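PDB 5INW: putative angiotensinogen from Lampetra fluviatilis, which binds heparin, which promotes its inhibition of thrombin, as a member of the serpin family. Local coordinates for residues 278-283 / 346-351; 295-300 / 307-312; 286-291 / 336-341. The protein carries 1 engineered substitution. One frame throughout, in Å; residues are numbered along the deposited sequence.

Interaction 1. Residues 278-283 / 346-351; sequences TMHQRA and QLSLPK
M279 and L349 face each other in an antiparallel hydrogen-bonded pair, part of a ladder that corresponds to two neighbouring strands of sheet C in the serpin fold. The short segments run at 156° to one another. M279 N donates to L349 O at 2.8 Å and L349 N returns a bond to M279 O at 3.1 Å; Q281 and L347 repeat the exchange, with L347 N 3.0 Å from Q281 O and almost in line with that carbonyl. H280 and S348, between these two pairs, are a non-hydrogen-bonded pair, and there the imidazole comes obliquely to the serine, CE1 lying 4.0 Å from S348 CB. On the same face R282 and Q346 meet through the flank of the arginine chain: R282 CG is 3.6 Å from Q346 NE2, and the guanidinium plane stands 79° from the amide. The arginine's charged group is directed to a cation-pi contact with Y344. The face bearing M279, Q281, L347 and L349 is, Q281 aside, the more apolar one, and F256 touches M279, Q281 and L349 there. Next to L347, strand 345-359 also takes a parallel strand of the C-terminal peptide chain, which extends the sheet. The bend at chi3 of M279 (-56°) turns the methyl back toward the partner strand, leaving CE 4.0 Å from L349 CD2 and 3.7 Å from P350 O.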
# COMPACT_ATOMS: atom_id res chain seq x y z
N THR A 278 12.24 -13.18 17.98
CA THR A 278 11.79 -14.04 16.89
C THR A 278 10.75 -14.96 17.46
O THR A 278 10.96 -15.53 18.53
CB THR A 278 13.01 -14.81 16.30
OG1 THR A 278 13.97 -13.87 15.80
CG2 THR A 278 12.59 -15.74 15.15
N MET A 279 9.65 -15.11 16.76
CA MET A 279 8.49 -15.89 17.24
C MET A 279 8.55 -17.27 16.68
O MET A 279 9.25 -17.50 15.69
CB MET A 279 7.17 -15.25 16.80
CG MET A 279 7.00 -13.82 17.31
SD MET A 279 5.53 -13.04 16.69
CE MET A 279 5.71 -13.17 14.91
N HIS A 280 7.78 -18.18 17.30
CA HIS A 280 7.91 -19.61 17.03
C HIS A 280 6.59 -20.34 17.18
O HIS A 280 5.85 -20.12 18.16
CB HIS A 280 8.93 -20.23 17.96
CG HIS A 280 10.30 -19.68 17.79
ND1 HIS A 280 11.17 -20.16 16.84
CD2 HIS A 280 10.96 -18.71 18.46
CE1 HIS A 280 12.31 -19.50 16.92
NE2 HIS A 280 12.21 -18.62 17.90
N GLN A 281 6.31 -21.21 16.21
CA GLN A 281 5.08 -22.01 16.22
C GLN A 281 5.19 -23.24 15.31
O GLN A 281 5.95 -23.31 14.31
CB GLN A 281 3.79 -21.21 15.84
CG GLN A 281 3.68 -20.78 14.38
CD GLN A 281 2.38 -20.06 14.05
OE1 GLN A 281 1.59 -19.69 14.92
NE2 GLN A 281 2.16 -19.85 12.78
N ARG A 282 4.45 -24.25 15.73
CA ARG A 282 4.28 -25.44 14.96
C ARG A 282 2.82 -25.39 14.52
O ARG A 282 1.93 -25.67 15.33
CB ARG A 282 4.61 -26.70 15.79
CG ARG A 282 5.20 -27.81 14.93
CD ARG A 282 5.18 -29.20 15.55
NE ARG A 282 3.84 -29.79 15.53
CZ ARG A 282 3.55 -31.06 15.80
NH1 ARG A 282 4.50 -31.93 16.12
NH2 ARG A 282 2.28 -31.47 15.75
N ALA A 283 2.57 -25.01 13.26
CA ALA A 283 1.22 -25.09 12.70
C ALA A 283 1.18 -25.63 11.27
O ALA A 283 2.22 -25.78 10.63
CB ALA A 283 0.54 -23.74 12.81
N GLN A 346 7.43 -26.07 10.96
CA GLN A 346 8.19 -25.36 11.99
C GLN A 346 8.52 -23.96 11.52
O GLN A 346 9.39 -23.77 10.67
CB GLN A 346 9.50 -26.10 12.25
CG GLN A 346 9.31 -27.48 12.86
CD GLN A 346 8.86 -27.42 14.30
OE1 GLN A 346 8.60 -26.32 14.83
NE2 GLN A 346 8.76 -28.58 14.95
N LEU A 347 7.83 -22.96 12.06
CA LEU A 347 7.99 -21.59 11.57
C LEU A 347 8.72 -20.76 12.58
O LEU A 347 8.45 -20.85 13.77
CB LEU A 347 6.65 -20.95 11.27
CG LEU A 347 6.69 -19.50 10.76
CD1 LEU A 347 7.35 -19.36 9.41
CD2 LEU A 347 5.28 -18.91 10.70
N SER A 348 9.63 -19.93 12.08
CA SER A 348 10.37 -18.93 12.86
C SER A 348 10.21 -17.57 12.13
O SER A 348 10.56 -17.47 10.95
CB SER A 348 11.86 -19.32 12.96
OG SER A 348 12.05 -20.74 12.99
N LEU A 349 9.65 -16.56 12.81
CA LEU A 349 9.32 -15.27 12.21
C LEU A 349 9.59 -14.09 13.14
O LEU A 349 9.02 -14.06 14.24
CB LEU A 349 7.83 -15.22 11.86
CG LEU A 349 7.20 -14.02 11.11
CD1 LEU A 349 7.79 -13.94 9.72
CD2 LEU A 349 5.67 -14.16 11.03
N PRO A 350 10.37 -13.07 12.68
CA PRO A 350 10.61 -11.86 13.47
C PRO A 350 9.34 -11.12 13.90
O PRO A 350 8.33 -11.17 13.21
CB PRO A 350 11.44 -10.99 12.54
CG PRO A 350 12.17 -11.95 11.67
CD PRO A 350 11.23 -13.11 11.48
N LYS A 351 9.42 -10.47 15.06
CA LYS A 351 8.42 -9.56 15.64
C LYS A 351 9.07 -8.17 15.55
O LYS A 351 10.22 -7.97 15.99
CB LYS A 351 8.15 -9.97 17.10
CG LYS A 351 7.33 -9.03 17.98
CD LYS A 351 7.20 -9.66 19.37
CE LYS A 351 6.89 -8.70 20.51
NZ LYS A 351 5.55 -8.03 20.48

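Interaction 2. Residues 295-300 / 307-312; sequences STVVKL and SMLVIV
V297 presents a forked end to the opposite strand, and its two methyls are shared between two neighbours: CG1 comes within 4.2 Å of L309 CD2, while CG2 lies beside I311 CG1 at 4.1 Å. Chi1 of 176°, with CG1 anti to the backbone N and CG2 anti to the carbonyl carbon, aims one methyl at L309 and the other at I311. L309 in turn brings its CD2 across to the neighbouring backbone, 3.6 Å from V298 O and close to K299 CA. At one end of this face the aliphatic part of K299 runs past S307, with the lysine CE 3.7 Å from S307 OG. W334 of helix 328-337 touches both V297 and I311. On the other face V298 and V310 lie side by side, V298 CG1 sitting 3.7 Å from V310 CB. L300 crosses the same valine at a slant, its CD1 meeting V310 CG2 at 3.9 Å, and that leucine is also touched by W252. Six backbone bonds hold these side chains in step: T296 with V312, V298 with V310 and L300 with M308 each exchange a pair, L300 N to M308 O measuring 2.7 Å. A strand of the C-terminal peptide chain pairs antiparallel with 307-311 and continues the sheet. Strands at 168°, joined by a short connection, form the beta hairpin that belongs to sheet B of the serpin fold.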
# COMPACT_ATOMS: atom_id res chain seq x y z
N SER A 295 14.32 -19.84 -3.36
CA SER A 295 13.70 -19.16 -2.24
C SER A 295 12.48 -19.91 -1.74
O SER A 295 11.80 -20.62 -2.50
CB SER A 295 13.31 -17.74 -2.64
OG SER A 295 12.27 -17.76 -3.59
N THR A 296 12.24 -19.77 -0.45
CA THR A 296 11.13 -20.40 0.25
C THR A 296 9.91 -19.46 0.24
O THR A 296 10.04 -18.28 0.56
CB THR A 296 11.51 -20.71 1.75
OG1 THR A 296 12.81 -21.33 1.84
CG2 THR A 296 10.49 -21.61 2.40
N VAL A 297 8.74 -20.00 -0.10
CA VAL A 297 7.46 -19.27 -0.05
C VAL A 297 6.55 -19.87 1.02
O VAL A 297 6.42 -21.09 1.09
CB VAL A 297 6.73 -19.35 -1.41
CG1 VAL A 297 5.34 -18.67 -1.34
CG2 VAL A 297 7.59 -18.73 -2.50
N VAL A 298 5.86 -19.02 1.79
CA VAL A 298 4.93 -19.48 2.82
C VAL A 298 3.75 -18.55 2.96
O VAL A 298 3.90 -17.34 2.89
CB VAL A 298 5.66 -19.64 4.19
CG1 VAL A 298 6.26 -18.35 4.69
CG2 VAL A 298 4.73 -20.19 5.26
N LYS A 299 2.59 -19.14 3.23
CA LYS A 299 1.32 -18.43 3.34
C LYS A 299 0.92 -18.42 4.80
O LYS A 299 0.67 -19.47 5.37
CB LYS A 299 0.26 -19.15 2.51
CG LYS A 299 -1.15 -18.59 2.53
CD LYS A 299 -1.96 -19.24 1.40
CE LYS A 299 -3.46 -18.88 1.42
NZ LYS A 299 -4.27 -19.55 2.51
N LEU A 300 0.82 -17.24 5.38
CA LEU A 300 0.38 -17.07 6.76
C LEU A 300 -1.03 -16.52 6.78
O LEU A 300 -1.21 -15.32 6.69
CB LEU A 300 1.33 -16.17 7.57
CG LEU A 300 2.77 -16.57 7.30
CD1 LEU A 300 3.75 -15.57 7.92
CD2 LEU A 300 3.03 -17.98 7.75
N SER A 307 -4.34 -13.14 3.87
CA SER A 307 -3.13 -13.75 4.37
C SER A 307 -1.90 -12.99 3.94
O SER A 307 -1.97 -12.15 3.06
CB SER A 307 -3.09 -15.26 4.03
OG SER A 307 -3.10 -15.46 2.66
N MET A 308 -0.79 -13.24 4.64
CA MET A 308 0.49 -12.71 4.27
C MET A 308 1.28 -13.82 3.61
O MET A 308 1.47 -14.88 4.17
CB MET A 308 1.26 -12.20 5.48
CG MET A 308 2.61 -11.57 5.14
SD MET A 308 3.60 -11.17 6.62
CE MET A 308 2.86 -9.62 7.11
N LEU A 309 1.76 -13.53 2.41
CA LEU A 309 2.74 -14.33 1.72
C LEU A 309 4.10 -13.86 2.12
O LEU A 309 4.36 -12.65 2.00
CB LEU A 309 2.66 -14.10 0.21
CG LEU A 309 1.92 -15.14 -0.63
CD1 LEU A 309 2.54 -15.08 -2.02
CD2 LEU A 309 1.99 -16.56 -0.06
N VAL A 310 4.97 -14.79 2.56
CA VAL A 310 6.38 -14.46 2.88
C VAL A 310 7.33 -15.24 1.98
O VAL A 310 7.30 -16.45 1.96
CB VAL A 310 6.72 -14.67 4.37
CG1 VAL A 310 8.20 -14.46 4.62
CG2 VAL A 310 5.92 -13.71 5.22
N ILE A 311 8.16 -14.50 1.25
CA ILE A 311 9.14 -15.09 0.33
C ILE A 311 10.56 -14.79 0.82
O ILE A 311 10.96 -13.62 0.86
CB ILE A 311 8.95 -14.56 -1.11
CG1 ILE A 311 7.50 -14.76 -1.58
CG2 ILE A 311 9.89 -15.25 -2.07
CD1 ILE A 311 6.69 -13.50 -1.47
N VAL A 312 11.29 -15.86 1.19
CA VAL A 312 12.67 -15.77 1.71
C VAL A 312 13.67 -16.34 0.69
O VAL A 312 13.70 -17.54 0.46
CB VAL A 312 12.88 -16.58 3.02
CG1 VAL A 312 14.02 -15.97 3.85
CG2 VAL A 312 11.60 -16.68 3.84

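Interaction 3. Residues 286-291 / 336-341; sequences SYTQDR and SLLGPS
S286 and T288 supply the polar part of this contact, each bringing a hydroxyl to main-chain carbonyls of L337 and the residues after it. S286 OG lies 2.7 Å from P340 O, with G339 O also nearby. T288 OG1 is 3.0 Å from L337 O and 2.7 Å from Y287 O in its own strand. The closest apolar contacts are made by L338. Its chi1 of -70° sets CG beside the backbone N, and CD2 is laid against the partner backbone, 3.6 Å from Y287 CA, with S286 CB 3.9 Å away. The side chain of L337 approaches T288 and D290 less closely. An aromatic contact completes the set. The Y287 ring turns an edge to S341, whose O lies near the ring plane, while Y287 CE1 is 4.1 Å from S341 CB. That tyrosine also packs on P4 of the C-terminal peptide chain. D290 links the strand back to the helix, its OD1 hydrogen-bonded to W334 NE1 and its OD2 to L293 N. Strand 287-290 is outermost within this chain in its three-stranded sheet. It is bonded through its backbone to strand 295-301, and the segment following helix 328-337 passes along it, L338 reaching K299.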
# COMPACT_ATOMS: atom_id res chain seq x y z
N SER A 286 0.66 -23.67 4.47
CA SER A 286 1.07 -23.95 3.10
C SER A 286 2.42 -23.32 2.85
O SER A 286 2.61 -22.16 3.15
CB SER A 286 0.07 -23.38 2.10
OG SER A 286 -1.13 -24.13 2.21
N TYR A 287 3.33 -24.10 2.27
CA TYR A 287 4.66 -23.61 1.89
C TYR A 287 5.07 -24.33 0.62
O TYR A 287 4.43 -25.29 0.21
CB TYR A 287 5.68 -23.87 3.00
CG TYR A 287 5.94 -25.34 3.27
CD1 TYR A 287 4.93 -26.14 3.79
CD2 TYR A 287 7.19 -25.93 2.98
CE1 TYR A 287 5.13 -27.49 4.01
CE2 TYR A 287 7.40 -27.28 3.21
CZ TYR A 287 6.38 -28.06 3.72
OH TYR A 287 6.56 -29.40 3.98
N THR A 288 6.13 -23.86 -0.01
CA THR A 288 6.78 -24.58 -1.10
C THR A 288 8.13 -23.98 -1.34
O THR A 288 8.31 -22.76 -1.17
CB THR A 288 6.07 -24.42 -2.47
OG1 THR A 288 4.67 -24.26 -2.27
CG2 THR A 288 6.36 -25.66 -3.37
N GLN A 289 9.06 -24.80 -1.82
CA GLN A 289 10.31 -24.28 -2.35
C GLN A 289 10.09 -23.78 -3.79
O GLN A 289 9.59 -24.54 -4.62
CB GLN A 289 11.41 -25.33 -2.29
CG GLN A 289 11.90 -25.63 -0.88
CD GLN A 289 12.61 -24.45 -0.23
OE1 GLN A 289 13.37 -23.73 -0.88
NE2 GLN A 289 12.35 -24.24 1.06
N ASP A 290 10.39 -22.50 -4.07
CA ASP A 290 10.49 -22.07 -5.44
C ASP A 290 11.89 -22.43 -5.94
O ASP A 290 12.87 -21.77 -5.56
CB ASP A 290 10.21 -20.57 -5.60
CG ASP A 290 10.02 -20.15 -7.08
OD1 ASP A 290 9.20 -19.27 -7.38
OD2 ASP A 290 10.70 -20.73 -7.97
N ARG A 291 11.97 -23.48 -6.77
CA ARG A 291 13.25 -23.94 -7.32
C ARG A 291 13.77 -22.91 -8.32
O ARG A 291 14.96 -22.56 -8.29
CB ARG A 291 13.14 -25.34 -7.95
CG ARG A 291 14.48 -25.97 -8.38
CD ARG A 291 14.41 -27.40 -8.89
NE ARG A 291 13.26 -27.74 -9.75
CZ ARG A 291 13.10 -27.36 -11.02
NH1 ARG A 291 13.98 -26.57 -11.63
NH2 ARG A 291 12.01 -27.76 -11.68
N SER A 336 -0.50 -20.86 -7.01
CA SER A 336 -0.67 -22.19 -7.57
C SER A 336 0.35 -23.19 -7.00
O SER A 336 -0.03 -24.33 -6.73
CB SER A 336 -0.58 -22.16 -9.10
OG SER A 336 -0.12 -23.40 -9.61
N LEU A 337 1.62 -22.79 -6.84
CA LEU A 337 2.67 -23.71 -6.29
C LEU A 337 2.40 -24.08 -4.85
O LEU A 337 2.80 -25.16 -4.41
CB LEU A 337 4.09 -23.14 -6.40
CG LEU A 337 4.76 -22.91 -7.78
CD1 LEU A 337 6.08 -22.18 -7.62
CD2 LEU A 337 4.96 -24.19 -8.58
N LEU A 338 1.70 -23.20 -4.12
CA LEU A 338 1.19 -23.50 -2.78
C LEU A 338 0.04 -24.51 -2.80
O LEU A 338 -1.02 -24.23 -3.37
CB LEU A 338 0.69 -22.22 -2.08
CG LEU A 338 1.82 -21.27 -1.69
CD1 LEU A 338 1.28 -19.89 -1.40
CD2 LEU A 338 2.58 -21.80 -0.49
N GLY A 339 0.25 -25.66 -2.16
CA GLY A 339 -0.81 -26.64 -1.93
C GLY A 339 -1.52 -26.31 -0.63
O GLY A 339 -1.36 -25.20 -0.09
N PRO A 340 -2.36 -27.25 -0.14
CA PRO A 340 -2.80 -27.17 1.25
C PRO A 340 -1.59 -27.42 2.15
O PRO A 340 -1.38 -26.68 3.12
CB PRO A 340 -3.86 -28.27 1.38
CG PRO A 340 -3.66 -29.18 0.22
CD PRO A 340 -2.98 -28.39 -0.86
N SER A 341 -0.79 -28.43 1.77
CA SER A 341 0.48 -28.75 2.41
C SER A 341 0.33 -28.84 3.94
O SER A 341 1.26 -28.49 4.70
CB SER A 341 1.56 -27.73 2.01
OG SER A 341 1.42 -27.29 0.67

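Interaction 2 is the buried contact of the three; interaction 1 is partly buried and interaction 3 lies at the surface. Interactions 1 and 2 are both antiparallel strand pairs, but in different sheets, and they meet through L300, whose CD2 is 3.8 Å from L347 CD2. Both sheets gain a strand from the C-terminal peptide chain, parallel in interaction 1 and antiparallel in interaction 2. Interaction 3 shares a sheet with interaction 2, since S295 O and D290 N, 2.8 Å apart, probably hydrogen-bond. Its chemistry differs: serine and threonine hydroxyls approach carbonyls, whereas interaction 2 is filled mainly by branched aliphatic side chains and interaction 1 has a mostly apolar face and a more polar one.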